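Local coordinates for LPXTG cell wall surface protein (Streptococcus gordonii, PDB 4IGB), which is a cell-wall-anchored surface protein of a streptococcus, represented here by its N-terminal N1 and N2 domains, and probably acts as an adhesin, at residues K30-V38 / I141-F150; V401-T412 / S424-Y433. All coordinates share one frame; numbering follows the deposited sequence.

In the fold
Contact 1 comes first along the chain and closes before contact 2 opens, so the two lie in series, one in each of the two N-terminal domains. Contact 1 sets the loop between strands 29-30 and 38-43 against the turn joining strands 135-142 and 149-153 in the N1 domain. Contact 2 pairs strand 409-417 with strand 427-432 in the N2 domain, close to the C-terminal end of the chain. Their centres are 43 Å apart and their nearest atoms about 17 Å, without touching, and they share no sheet. Each contact is thus internal to its own domain of this elongated two-domain piece, and neither forms the junction between the domains.

Contact 1. Residues K30-V38 / I141-F150; sequences KFNLNINNV and ISELWESNAF. With SO4 (sulfate ion), chain J.
Lys30 carries the charged end of the contact. With CG anti to the backbone N (chi1 -173°) and the side chain extended beyond it, NZ spans the distance to the 141-150 turn. There it forms a salt bridge with Glu146 OE1 (2.8 Å), meeting that oxygen on its anti side, and a hydrogen bond to the backbone Ser147 O (2.7 Å), in the carbonyl plane. A sulfate, probably from the crystallisation liquor, accepts a weak bond from NZ at its O2 and is also held by Tyr286.

The polar middle belongs to Asn148, whose side chain lies alongside that of Asn32, pointing the same way. Its OD1 accepts a weak bond from Leu33 N, while Asn148 CA points its hydrogen at Leu33 O (3.2 Å). Within the turn, Asn148 N donates to Glu143 OE1 (2.6 Å) on its anti lone pair. Three waters bridge the backbones and amides: one lies between Phe31 O and Asn148 O, another between Leu33 O and Ala149 O, and a third gives a proton to Asn148 OD1 and weakly accepts from Asn34 ND2. Asn34 OD1 takes the N-H of Asn36, an Asx turn that shapes the loop before Val38.

Apolar contacts close the other end. Ile35 CG2 packs on Ile141 CG2 (3.8 Å), the two side chains crossing at a slant, and Val38 CG2 meets Ile141 CD1 tip to tip (3.7 Å). Deeper in, Leu33 CD2 touches the Phe150 ring at its edge (4.0 Å from CE2).

The loop and turn are thus joined by one lysine, a seam bridged by three waters and a short hydrophobic strip; with Glu146 and a carbonyl both gripping NZ, the lysine is probably kept charged.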
loop_
_atom_site.group_PDB
_atom_site.type_symbol
_atom_site.label_atom_id
_atom_site.label_comp_id
_atom_site.label_asym_id
_atom_site.label_seq_id
_atom_site.Cartn_x
_atom_site.Cartn_y
_atom_site.Cartn_z
ATOM N N LYS B 30 6.623 1.826 -5.716
ATOM C CA LYS B 30 6.422 3.034 -4.934
ATOM C C LYS B 30 5.668 4.043 -5.789
ATOM O O LYS B 30 6.118 4.410 -6.876
ATOM C CB LYS B 30 7.758 3.618 -4.488
ATOM C CG LYS B 30 7.655 4.793 -3.517
ATOM C CD LYS B 30 9.054 5.223 -3.044
ATOM C CE LYS B 30 8.980 6.008 -1.736
ATOM N NZ LYS B 30 10.296 6.615 -1.393
ATOM N N PHE B 31 4.515 4.493 -5.308
ATOM C CA PHE B 31 3.715 5.411 -6.102
ATOM C C PHE B 31 4.355 6.798 -6.189
ATOM O O PHE B 31 5.170 7.180 -5.347
ATOM C CB PHE B 31 2.301 5.517 -5.529
ATOM C CG PHE B 31 1.461 4.291 -5.757
ATOM C CD1 PHE B 31 1.212 3.835 -7.041
ATOM C CD2 PHE B 31 0.920 3.598 -4.684
ATOM C CE1 PHE B 31 0.437 2.703 -7.256
ATOM C CE2 PHE B 31 0.132 2.490 -4.884
ATOM C CZ PHE B 31 -0.108 2.033 -6.178
ATOM N N ASN B 32 3.954 7.556 -7.198
ATOM C CA ASN B 32 4.415 8.927 -7.365
ATOM C C ASN B 32 3.580 9.916 -6.562
ATOM O O ASN B 32 2.442 10.227 -6.921
ATOM C CB ASN B 32 4.399 9.311 -8.847
ATOM C CG ASN B 32 5.346 8.470 -9.664
ATOM O OD1 ASN B 32 6.487 8.271 -9.265
ATOM N ND2 ASN B 32 4.877 7.953 -10.806
ATOM N N LEU B 33 4.148 10.407 -5.470
ATOM C CA LEU B 33 3.485 11.420 -4.670
ATOM C C LEU B 33 4.460 12.558 -4.522
ATOM O O LEU B 33 5.556 12.372 -3.987
ATOM C CB LEU B 33 3.109 10.880 -3.288
ATOM C CG LEU B 33 1.894 9.969 -3.166
ATOM C CD1 LEU B 33 2.073 8.742 -4.017
ATOM C CD2 LEU B 33 1.706 9.577 -1.708
ATOM N N ASN B 34 4.085 13.737 -5.004
ATOM C CA ASN B 34 5.014 14.848 -4.977
ATOM C C ASN B 34 4.285 16.175 -4.929
ATOM O O ASN B 34 3.045 16.207 -4.994
ATOM C CB ASN B 34 5.955 14.774 -6.176
ATOM C CG ASN B 34 5.210 14.679 -7.487
ATOM O OD1 ASN B 34 4.551 15.638 -7.902
ATOM N ND2 ASN B 34 5.309 13.524 -8.155
ATOM N N ILE B 35 5.046 17.261 -4.805
ATOM C CA ILE B 35 4.447 18.596 -4.701
ATOM C C ILE B 35 3.724 19.011 -5.974
ATOM O O ILE B 35 2.996 19.999 -5.977
ATOM C CB ILE B 35 5.479 19.701 -4.370
ATOM C CG1 ILE B 35 6.500 19.823 -5.493
ATOM C CG2 ILE B 35 6.177 19.438 -3.032
ATOM C CD1 ILE B 35 7.304 21.106 -5.417
ATOM N N ASN B 36 3.933 18.273 -7.057
ATOM C CA ASN B 36 3.347 18.655 -8.332
ATOM C C ASN B 36 2.034 17.946 -8.627
ATOM O O ASN B 36 1.248 18.407 -9.451
ATOM C CB ASN B 36 4.323 18.428 -9.486
ATOM C CG ASN B 36 5.534 19.326 -9.405
ATOM O OD1 ASN B 36 6.670 18.854 -9.479
ATOM N ND2 ASN B 36 5.306 20.624 -9.250
ATOM N N ASN B 37 1.790 16.813 -7.983
ATOM C CA ASN B 37 0.517 16.151 -8.216
ATOM C C ASN B 37 -0.410 16.173 -7.015
ATOM O O ASN B 37 -1.480 15.602 -7.055
ATOM C CB ASN B 37 0.678 14.749 -8.822
ATOM C CG ASN B 37 1.262 13.734 -7.845
ATOM O OD1 ASN B 37 1.296 12.538 -8.132
ATOM N ND2 ASN B 37 1.700 14.198 -6.696
ATOM N N VAL B 38 -0.024 16.891 -5.971
ATOM C CA VAL B 38 -0.863 16.981 -4.783
ATOM C C VAL B 38 -1.868 18.122 -4.912
ATOM O O VAL B 38 -1.577 19.152 -5.520
ATOM C CB VAL B 38 -0.023 17.181 -3.507
ATOM C CG1 VAL B 38 0.691 18.530 -3.549
ATOM C CG2 VAL B 38 -0.895 17.096 -2.270
ATOM N N ILE B 141 5.701 17.822 2.157
ATOM C CA ILE B 141 5.896 17.023 0.961
ATOM C C ILE B 141 7.160 17.511 0.257
ATOM O O ILE B 141 7.282 18.690 -0.061
ATOM C CB ILE B 141 4.706 17.179 0.009
ATOM C CG1 ILE B 141 3.414 16.794 0.728
ATOM C CG2 ILE B 141 4.913 16.347 -1.255
ATOM C CD1 ILE B 141 2.163 17.018 -0.106
ATOM N N SER B 142 8.097 16.608 0.020
ATOM C CA SER B 142 9.334 16.962 -0.665
ATOM C C SER B 142 10.092 15.708 -1.011
ATOM O O SER B 142 9.757 14.613 -0.554
ATOM C CB SER B 142 10.237 17.786 0.241
ATOM O OG SER B 142 10.903 16.924 1.151
ATOM N N GLU B 143 11.146 15.868 -1.799
ATOM C CA GLU B 143 12.033 14.747 -2.022
ATOM C C GLU B 143 13.415 15.006 -1.439
ATOM O O GLU B 143 14.407 14.526 -1.960
ATOM C CB GLU B 143 12.066 14.359 -3.504
ATOM C CG GLU B 143 10.725 13.814 -3.988
ATOM C CD GLU B 143 10.697 13.496 -5.475
ATOM O OE1 GLU B 143 10.337 12.365 -5.831
ATOM O OE2 GLU B 143 11.009 14.383 -6.292
ATOM N N LEU B 144 13.476 15.755 -0.341
ATOM C CA LEU B 144 14.756 15.983 0.339
ATOM C C LEU B 144 15.416 14.677 0.778
ATOM O O LEU B 144 16.639 14.565 0.756
ATOM C CB LEU B 144 14.600 16.847 1.593
ATOM C CG LEU B 144 14.092 18.284 1.566
ATOM C CD1 LEU B 144 14.589 18.997 2.821
ATOM C CD2 LEU B 144 14.532 19.007 0.302
ATOM N N TRP B 145 14.603 13.711 1.205
ATOM C CA TRP B 145 15.094 12.511 1.873
ATOM C C TRP B 145 14.957 11.269 0.999
ATOM O O TRP B 145 15.903 10.497 0.860
ATOM C CB TRP B 145 14.353 12.319 3.198
ATOM C CG TRP B 145 14.284 13.591 3.980
ATOM C CD1 TRP B 145 13.159 14.261 4.370
ATOM C CD2 TRP B 145 15.393 14.364 4.447
ATOM N NE1 TRP B 145 13.502 15.402 5.063
ATOM C CE2 TRP B 145 14.870 15.488 5.122
ATOM C CE3 TRP B 145 16.781 14.216 4.362
ATOM C CZ2 TRP B 145 15.684 16.455 5.713
ATOM C CZ3 TRP B 145 17.594 15.186 4.947
ATOM C CH2 TRP B 145 17.040 16.289 5.611
ATOM N N GLU B 146 13.769 11.081 0.430
ATOM C CA GLU B 146 13.510 10.008 -0.522
ATOM C C GLU B 146 12.698 10.582 -1.666
ATOM O O GLU B 146 12.069 11.634 -1.524
ATOM C CB GLU B 146 12.642 8.904 0.087
ATOM C CG GLU B 146 13.037 8.379 1.439
ATOM C CD GLU B 146 12.020 7.366 1.963
ATOM O OE1 GLU B 146 11.072 7.015 1.218
ATOM O OE2 GLU B 146 12.165 6.927 3.121
ATOM N N SER B 147 12.690 9.860 -2.780
ATOM C CA SER B 147 11.801 10.154 -3.890
ATOM C C SER B 147 10.348 9.877 -3.493
ATOM O O SER B 147 10.067 8.983 -2.697
ATOM C CB SER B 147 12.166 9.283 -5.098
ATOM O OG SER B 147 13.418 9.660 -5.648
ATOM N N ASN B 148 9.427 10.658 -4.040
ATOM C CA ASN B 148 8.016 10.306 -3.969
ATOM C C ASN B 148 7.510 10.067 -2.550
ATOM O O ASN B 148 6.819 9.094 -2.282
ATOM C CB ASN B 148 7.769 9.064 -4.826
ATOM C CG ASN B 148 7.840 9.370 -6.298
ATOM O OD1 ASN B 148 7.207 10.310 -6.769
ATOM N ND2 ASN B 148 8.630 8.602 -7.031
ATOM N N ALA B 149 7.851 10.957 -1.637
ATOM C CA ALA B 149 7.531 10.710 -0.252
ATOM C C ALA B 149 6.940 11.935 0.424
ATOM O O ALA B 149 7.072 13.064 -0.061
ATOM C CB ALA B 149 8.783 10.236 0.502
ATOM N N PHE B 150 6.281 11.695 1.542
ATOM C CA PHE B 150 5.875 12.770 2.431
ATOM C C PHE B 150 6.476 12.564 3.816
ATOM O O PHE B 150 6.891 11.453 4.175
ATOM C CB PHE B 150 4.351 12.912 2.485
ATOM C CG PHE B 150 3.620 11.655 2.870
ATOM C CD1 PHE B 150 3.422 11.333 4.204
ATOM C CD2 PHE B 150 3.106 10.808 1.895
ATOM C CE1 PHE B 150 2.730 10.186 4.570
ATOM C CE2 PHE B 150 2.420 9.649 2.247
ATOM C CZ PHE B 150 2.218 9.344 3.591
HETATM S S SO4 J . 12.051 3.053 -0.990
HETATM O O1 SO4 J . 12.988 2.385 -0.090
HETATM O O2 SO4 J . 11.032 3.732 -0.208
HETATM O O3 SO4 J . 11.437 2.053 -1.861
HETATM O O4 SO4 J . 12.758 4.059 -1.784
HETATM O O HOH W 1 5.150 7.019 -2.549
HETATM O O HOH W 2 7.545 13.787 -2.675
HETATM O O HOH W 3 7.548 12.078 -8.485
#

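Contact 2. Residues V401-T412 / S424-Y433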
loop_
_atom_site.group_PDB
_atom_site.type_symbol
_atom_site.label_atom_id
_atom_site.label_comp_id
_atom_site.label_asym_id
_atom_site.label_seq_id
_atom_site.Cartn_x
_atom_site.Cartn_y
_atom_site.Cartn_z
ATOM N N VAL B 401 -26.116 -19.181 -27.469
ATOM C CA VAL B 401 -25.326 -18.293 -28.317
ATOM C C VAL B 401 -26.208 -17.782 -29.443
ATOM O O VAL B 401 -26.045 -16.659 -29.918
ATOM C CB VAL B 401 -24.078 -18.995 -28.917
ATOM C CG1 VAL B 401 -24.487 -20.070 -29.910
ATOM C CG2 VAL B 401 -23.172 -17.977 -29.592
ATOM N N GLU B 402 -27.147 -18.627 -29.858
ATOM C CA GLU B 402 -28.036 -18.320 -30.974
ATOM C C GLU B 402 -29.102 -17.325 -30.551
ATOM O O GLU B 402 -29.817 -16.771 -31.387
ATOM C CB GLU B 402 -28.661 -19.604 -31.535
ATOM C CG GLU B 402 -27.661 -20.457 -32.328
ATOM C CD GLU B 402 -28.090 -21.910 -32.474
ATOM O OE1 GLU B 402 -29.260 -22.227 -32.144
ATOM O OE2 GLU B 402 -27.252 -22.736 -32.911
ATOM N N GLU B 403 -29.191 -17.101 -29.243
ATOM C CA GLU B 403 -30.062 -16.067 -28.694
ATOM C C GLU B 403 -29.283 -14.769 -28.550
ATOM O O GLU B 403 -28.365 -14.669 -27.732
ATOM C CB GLU B 403 -30.630 -16.501 -27.343
ATOM C CG GLU B 403 -31.482 -17.750 -27.424
ATOM C CD GLU B 403 -32.065 -18.135 -26.085
ATOM O OE1 GLU B 403 -31.374 -17.952 -25.055
ATOM O OE2 GLU B 403 -33.220 -18.615 -26.061
ATOM N N LYS B 404 -29.659 -13.780 -29.357
ATOM C CA LYS B 404 -28.962 -12.498 -29.402
ATOM C C LYS B 404 -29.756 -11.417 -28.661
ATOM O O LYS B 404 -30.652 -10.778 -29.232
ATOM C CB LYS B 404 -28.707 -12.080 -30.857
ATOM C CG LYS B 404 -27.527 -11.135 -31.069
ATOM C CD LYS B 404 -27.816 -10.137 -32.200
ATOM C CE LYS B 404 -26.561 -9.410 -32.692
ATOM N NZ LYS B 404 -26.847 -8.458 -33.808
ATOM N N GLY B 405 -29.428 -11.223 -27.385
ATOM C CA GLY B 405 -28.375 -11.982 -26.728
ATOM C C GLY B 405 -27.030 -11.757 -27.390
ATOM O O GLY B 405 -26.416 -12.694 -27.905
ATOM N N SER B 406 -26.578 -10.507 -27.383
ATOM C CA SER B 406 -25.358 -10.125 -28.080
ATOM C C SER B 406 -24.381 -9.386 -27.159
ATOM O O SER B 406 -24.675 -9.163 -25.981
ATOM C CB SER B 406 -25.709 -9.271 -29.303
ATOM O OG SER B 406 -25.139 -9.823 -30.478
ATOM N N GLU B 407 -23.198 -9.054 -27.679
ATOM C CA GLU B 407 -22.755 -9.546 -28.979
ATOM C C GLU B 407 -21.578 -10.469 -28.782
ATOM O O GLU B 407 -21.757 -11.668 -28.563
ATOM C CB GLU B 407 -22.362 -8.405 -29.921
ATOM C CG GLU B 407 -22.114 -8.836 -31.377
ATOM C CD GLU B 407 -20.797 -9.606 -31.583
ATOM O OE1 GLU B 407 -19.779 -8.995 -31.984
ATOM O OE2 GLU B 407 -20.781 -10.832 -31.360
ATOM N N LYS B 408 -20.376 -9.897 -28.854
ATOM C CA LYS B 408 -19.129 -10.656 -28.794
ATOM C C LYS B 408 -19.002 -11.369 -27.458
ATOM O O LYS B 408 -19.566 -10.935 -26.459
ATOM C CB LYS B 408 -17.932 -9.726 -29.008
ATOM C CG LYS B 408 -17.855 -8.622 -27.973
ATOM C CD LYS B 408 -16.886 -7.516 -28.370
ATOM C CE LYS B 408 -16.908 -6.374 -27.337
ATOM N NZ LYS B 408 -15.583 -6.149 -26.668
ATOM N N ILE B 409 -18.278 -12.477 -27.441
ATOM C CA ILE B 409 -18.047 -13.157 -26.184
ATOM C C ILE B 409 -16.729 -12.662 -25.629
ATOM O O ILE B 409 -15.687 -12.818 -26.266
ATOM C CB ILE B 409 -18.016 -14.679 -26.339
ATOM C CG1 ILE B 409 -19.370 -15.188 -26.829
ATOM C CG2 ILE B 409 -17.655 -15.331 -25.012
ATOM C CD1 ILE B 409 -19.321 -16.601 -27.371
ATOM N N ASP B 410 -16.798 -12.037 -24.455
ATOM C CA ASP B 410 -15.626 -11.516 -23.752
ATOM C C ASP B 410 -15.143 -12.498 -22.699
ATOM O O ASP B 410 -15.902 -13.354 -22.230
ATOM C CB ASP B 410 -15.962 -10.181 -23.070
ATOM C CG ASP B 410 -16.197 -9.065 -24.067
ATOM O OD1 ASP B 410 -15.583 -9.111 -25.156
ATOM O OD2 ASP B 410 -16.994 -8.150 -23.773
ATOM N N ASN B 411 -13.878 -12.362 -22.311
ATOM C CA ASN B 411 -13.343 -13.172 -21.230
ATOM C C ASN B 411 -12.158 -12.483 -20.541
ATOM O O ASN B 411 -11.365 -11.785 -21.183
ATOM C CB ASN B 411 -12.959 -14.552 -21.757
ATOM C CG ASN B 411 -12.488 -15.485 -20.662
ATOM O OD1 ASN B 411 -11.295 -15.741 -20.531
ATOM N ND2 ASN B 411 -13.425 -15.986 -19.855
ATOM N N THR B 412 -12.070 -12.665 -19.230
ATOM C CA THR B 412 -10.983 -12.125 -18.418
ATOM C C THR B 412 -10.691 -13.153 -17.334
ATOM O O THR B 412 -11.612 -13.782 -16.804
ATOM C CB THR B 412 -11.370 -10.758 -17.785
ATOM O OG1 THR B 412 -11.445 -9.768 -18.815
ATOM C CG2 THR B 412 -10.337 -10.292 -16.742
ATOM N N SER B 424 -6.129 -10.436 -16.010
ATOM C CA SER B 424 -5.484 -10.531 -17.309
ATOM C C SER B 424 -6.000 -9.416 -18.213
ATOM O O SER B 424 -6.887 -8.653 -17.832
ATOM C CB SER B 424 -5.833 -11.865 -17.953
ATOM O OG SER B 424 -7.191 -11.856 -18.374
ATOM N N ASN B 425 -5.443 -9.325 -19.414
ATOM C CA ASN B 425 -6.075 -8.536 -20.458
ATOM C C ASN B 425 -7.398 -9.208 -20.778
ATOM O O ASN B 425 -7.556 -10.417 -20.560
ATOM C CB ASN B 425 -5.208 -8.547 -21.711
ATOM C CG ASN B 425 -4.884 -9.952 -22.162
ATOM O OD1 ASN B 425 -4.158 -10.675 -21.480
ATOM N ND2 ASN B 425 -5.444 -10.361 -23.295
ATOM N N GLN B 426 -8.344 -8.432 -21.297
ATOM C CA GLN B 426 -9.600 -8.987 -21.781
ATOM C C GLN B 426 -9.479 -9.436 -23.242
ATOM O O GLN B 426 -8.817 -8.784 -24.048
ATOM C CB GLN B 426 -10.728 -7.964 -21.639
ATOM C CG GLN B 426 -12.093 -8.517 -22.041
ATOM C CD GLN B 426 -13.165 -7.450 -22.055
ATOM O OE1 GLN B 426 -14.010 -7.391 -21.163
ATOM N NE2 GLN B 426 -13.137 -6.597 -23.074
ATOM N N VAL B 427 -10.113 -10.552 -23.591
ATOM C CA VAL B 427 -10.103 -11.011 -24.982
ATOM C C VAL B 427 -11.511 -11.104 -25.514
ATOM O O VAL B 427 -12.475 -11.060 -24.755
ATOM C CB VAL B 427 -9.424 -12.394 -25.171
ATOM C CG1 VAL B 427 -7.942 -12.330 -24.792
ATOM C CG2 VAL B 427 -10.169 -13.484 -24.393
ATOM N N SER B 428 -11.626 -11.246 -26.825
ATOM C CA SER B 428 -12.933 -11.229 -27.454
ATOM C C SER B 428 -13.057 -12.242 -28.578
ATOM O O SER B 428 -12.166 -12.379 -29.410
ATOM C CB SER B 428 -13.241 -9.833 -27.995
ATOM O OG SER B 428 -14.112 -9.138 -27.124
ATOM N N THR B 429 -14.180 -12.942 -28.594
ATOM C CA THR B 429 -14.547 -13.752 -29.742
ATOM C C THR B 429 -15.801 -13.178 -30.396
ATOM O O THR B 429 -16.877 -13.159 -29.789
ATOM C CB THR B 429 -14.768 -15.208 -29.339
ATOM O OG1 THR B 429 -13.549 -15.723 -28.776
ATOM C CG2 THR B 429 -15.178 -16.037 -30.554
ATOM N N ALA B 430 -15.644 -12.692 -31.627
ATOM C CA ALA B 430 -16.748 -12.094 -32.374
ATOM C C ALA B 430 -17.716 -13.159 -32.867
ATOM O O ALA B 430 -17.312 -14.266 -33.219
ATOM C CB ALA B 430 -16.213 -11.288 -33.544
ATOM N N LEU B 431 -18.999 -12.815 -32.903
ATOM C CA LEU B 431 -20.025 -13.740 -33.367
ATOM C C LEU B 431 -20.408 -13.461 -34.816
ATOM O O LEU B 431 -20.627 -12.312 -35.200
ATOM C CB LEU B 431 -21.261 -13.662 -32.471
ATOM C CG LEU B 431 -21.117 -14.270 -31.074
ATOM C CD1 LEU B 431 -22.481 -14.487 -30.441
ATOM C CD2 LEU B 431 -20.335 -15.571 -31.133
ATOM N N LEU B 432 -20.486 -14.519 -35.616
ATOM C CA LEU B 432 -20.848 -14.396 -37.023
ATOM C C LEU B 432 -22.227 -14.993 -37.282
ATOM O O LEU B 432 -22.481 -16.152 -36.960
ATOM C CB LEU B 432 -19.809 -15.090 -37.905
ATOM C CG LEU B 432 -18.690 -14.213 -38.469
ATOM C CD1 LEU B 432 -18.573 -12.919 -37.683
ATOM C CD2 LEU B 432 -17.371 -14.966 -38.470
ATOM N N TYR B 433 -23.113 -14.194 -37.866
ATOM C CA TYR B 433 -24.464 -14.646 -38.173
ATOM C C TYR B 433 -24.617 -14.959 -39.658
ATOM O O TYR B 433 -24.413 -14.093 -40.508
ATOM C CB TYR B 433 -25.490 -13.595 -37.746
ATOM C CG TYR B 433 -25.801 -13.612 -36.267
ATOM C CD1 TYR B 433 -26.745 -14.487 -35.747
ATOM C CD2 TYR B 433 -25.150 -12.754 -35.391
ATOM C CE1 TYR B 433 -27.031 -14.508 -34.396
ATOM C CE2 TYR B 433 -25.431 -12.768 -34.038
ATOM C CZ TYR B 433 -26.372 -13.647 -33.547
ATOM O OH TYR B 433 -26.655 -13.665 -32.201
HETATM O O HOH W 4 -13.908 -15.280 -26.045
HETATM O O HOH W 5 -14.209 -9.818 -19.686
#
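The Asp410 carboxylate and the Gln426 amide are stacked face on face, their planes only 12° apart, with Gln426 CD 4.0 Å from Asp410 CG. At one oxygen of the carboxylate, Asp410 OD1 lies 2.5 Å from Ser428 OG and, within its own segment, makes a long, weak salt bridge with Lys408 NZ, which also gives Ser428 OG a weak bond. At the Tyr433 ring, Lys404 comes in obliquely, but both residues are poorly ordered. The Glu407 carboxylate, brought round by a bend at chi2 (-73°), receives Leu431 N on the syn side of OE2 (3.1 Å), somewhat out of its plane.

Ile409 and Thr429 form a hydrogen-bonded pair, N to O at 2.8 Å both ways, as do Asn411 and Val427 (Val427 N to Asn411 O 3.0 Å). Asp410 and Ser428 make the non-hydrogen-bonded pair between them. One water links Ile409 O to Thr429 OG1, which is also bonded to Pro300 O; another joins Thr412 OG1 and Gln426 OE1.

On the face of Ile409, Asn411, Val427 and Thr429 the side chains turn to the interior, where Tyr313 touches the first three. Leu431 adds an apolar patch at the Ile409 end of this face, its CD1 against Val401 CG2 (3.7 Å) and its CD2 against Ile409 CD1 (4.0 Å).

The axes lie at 169° and 4.7 Å apart: neighbouring antiparallel strands within the mixed sheet of the N2 domain, 427-432 continuing in parallel to strand 295-304 and 409-417 antiparallel to strand 333-338, consistent with its adhesin-type family.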